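Protein (histonelike protein HU) (PDB 1B8Z) binds and wraps DNA as a histone-like protein, stabilising it and preventing its denaturation under extreme environmental conditions. Local coordinates at residues E5-V10 with D20-L25. Residues are numbered along the deposited sequence; the frame is centred on the assembly and turned at random.
Sequences ELIDRV and DVKLIL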
# COMPACT_ATOMS: atom_id res chain seq x y z
N GLU B 5 11.02 1.96 -8.36
CA GLU B 5 11.92 1.08 -7.64
C GLU B 5 11.12 0.09 -6.79
O GLU B 5 11.51 -1.07 -6.61
CB GLU B 5 12.90 1.83 -6.74
CG GLU B 5 13.84 2.78 -7.45
CD GLU B 5 14.58 3.67 -6.45
OE1 GLU B 5 14.02 4.70 -6.01
OE2 GLU B 5 15.73 3.30 -6.15
N LEU B 6 10.02 0.58 -6.20
CA LEU B 6 9.14 -0.32 -5.43
C LEU B 6 8.66 -1.46 -6.32
O LEU B 6 8.72 -2.64 -5.89
CB LEU B 6 7.97 0.49 -4.85
CG LEU B 6 6.86 -0.31 -4.15
CD1 LEU B 6 7.42 -1.04 -2.94
CD2 LEU B 6 5.73 0.64 -3.73
N ILE B 7 8.17 -1.17 -7.51
CA ILE B 7 7.70 -2.20 -8.44
C ILE B 7 8.85 -3.17 -8.75
O ILE B 7 8.62 -4.38 -8.70
CB ILE B 7 7.12 -1.57 -9.71
CG1 ILE B 7 5.78 -0.87 -9.37
CG2 ILE B 7 6.88 -2.62 -10.80
CD1 ILE B 7 5.37 0.11 -10.46
N ASP B 8 10.04 -2.67 -9.05
CA ASP B 8 11.14 -3.59 -9.40
C ASP B 8 11.51 -4.50 -8.24
O ASP B 8 11.74 -5.71 -8.44
CB ASP B 8 12.37 -2.74 -9.74
CG ASP B 8 12.26 -2.04 -11.08
OD1 ASP B 8 11.34 -2.29 -11.87
OD2 ASP B 8 13.16 -1.19 -11.32
N ARG B 9 11.54 -4.00 -7.01
CA ARG B 9 11.90 -4.79 -5.84
C ARG B 9 10.82 -5.84 -5.59
O ARG B 9 11.15 -6.99 -5.29
CB ARG B 9 12.06 -3.96 -4.58
CG ARG B 9 13.22 -2.96 -4.67
CD ARG B 9 13.48 -2.35 -3.29
NE ARG B 9 14.64 -1.45 -3.35
CZ ARG B 9 15.87 -1.81 -2.99
NH1 ARG B 9 16.12 -3.03 -2.55
NH2 ARG B 9 16.86 -0.92 -3.07
N VAL B 10 9.56 -5.41 -5.68
CA VAL B 10 8.50 -6.41 -5.44
C VAL B 10 8.49 -7.46 -6.51
O VAL B 10 8.28 -8.66 -6.21
CB VAL B 10 7.14 -5.66 -5.36
CG1 VAL B 10 5.96 -6.64 -5.40
CG2 VAL B 10 7.14 -4.80 -4.11
N ASP B 20 2.61 -7.08 -14.11
CA ASP B 20 1.55 -7.58 -13.23
C ASP B 20 1.64 -6.89 -11.87
O ASP B 20 0.60 -6.56 -11.30
CB ASP B 20 1.67 -9.09 -13.06
CG ASP B 20 1.36 -9.79 -14.39
OD1 ASP B 20 0.61 -9.24 -15.20
OD2 ASP B 20 1.87 -10.91 -14.57
N VAL B 21 2.86 -6.65 -11.40
CA VAL B 21 3.04 -5.94 -10.13
C VAL B 21 2.48 -4.52 -10.28
O VAL B 21 1.77 -4.06 -9.38
CB VAL B 21 4.51 -5.90 -9.70
CG1 VAL B 21 4.68 -4.99 -8.50
CG2 VAL B 21 4.98 -7.32 -9.39
N LYS B 22 2.80 -3.86 -11.41
CA LYS B 22 2.25 -2.50 -11.58
C LYS B 22 0.74 -2.49 -11.63
O LYS B 22 0.10 -1.63 -10.97
CB LYS B 22 2.82 -1.89 -12.87
CG LYS B 22 2.33 -0.44 -13.02
CD LYS B 22 3.34 0.37 -13.82
CE LYS B 22 2.69 1.58 -14.47
NZ LYS B 22 1.62 2.20 -13.66
N LEU B 23 0.10 -3.43 -12.30
CA LEU B 23 -1.36 -3.50 -12.36
C LEU B 23 -1.97 -3.71 -10.96
O LEU B 23 -2.84 -2.95 -10.55
CB LEU B 23 -1.82 -4.61 -13.31
CG LEU B 23 -3.30 -4.96 -13.22
CD1 LEU B 23 -4.17 -3.85 -13.77
CD2 LEU B 23 -3.61 -6.29 -13.92
N ILE B 24 -1.32 -4.64 -10.24
CA ILE B 24 -1.91 -4.90 -8.89
C ILE B 24 -1.63 -3.76 -7.94
O ILE B 24 -2.54 -3.32 -7.22
CB ILE B 24 -1.44 -6.27 -8.38
CG1 ILE B 24 -2.16 -7.35 -9.20
CG2 ILE B 24 -1.80 -6.42 -6.90
CD1 ILE B 24 -1.55 -8.72 -9.10
N LEU B 25 -0.44 -3.15 -7.99
CA LEU B 25 -0.17 -2.00 -7.13
C LEU B 25 -1.10 -0.84 -7.44
O LEU B 25 -1.71 -0.26 -6.54
CB LEU B 25 1.29 -1.56 -7.32
CG LEU B 25 1.67 -0.27 -6.61
CD1 LEU B 25 1.53 -0.35 -5.11
CD2 LEU B 25 3.09 0.17 -6.99
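Ile7 and Val21 mark the closest backbone approach of two helices, 5-10 and 20-25, whose axes come within 9.5 Å and run at 120° to each other, closer to antiparallel than to parallel. Ile7 CA and Val21 CA lie 6.2 Å apart. Ile7 carries most of the contact, because its CG2, CG1 and CD1 each meet a different residue. Its CG2 packs on Val21 CG1 at 4.0 Å as the two side chains pass alongside each other, running opposite ways. A chi1 of -70° turns Ile7 CG1 away from its own carbonyl carbon and sets it against Leu25 CD2 at 3.7 Å. From there CD1 extends to the aliphatic part of Lys22, with Lys22 CD at 3.9 Å and CB and CG almost as near. The lysine lends only methylenes here; its NZ forms a salt bridge with Asp26. One turn on from Ile7, Val10 sets CG1 against Val21 CG1 at 3.7 Å. Val21 CG1 is thus touched by both Ile7 and Val10. Leu6 adds a looser contact, CD2 to Leu25 CD2 at 4.2 Å. An alanine in place of Ile7 would probably open a gap between the helices, as Val21 CG1, Leu25 CD2 and the Lys22 methylenes would all lose a neighbour. The second subunit continues the packing: its Thr31 touches Leu6 and Val10, and its Ile28 touches Leu25. Helix 18-37 turns back across helix 3-14, forming the V-shaped helical pair of the HU fold within the dimer core. The helices are joined across this contact mostly by branched aliphatic side chains. The interface is therefore held by apolar packing, with the Lys22 amino group at its edge paired along its own helix.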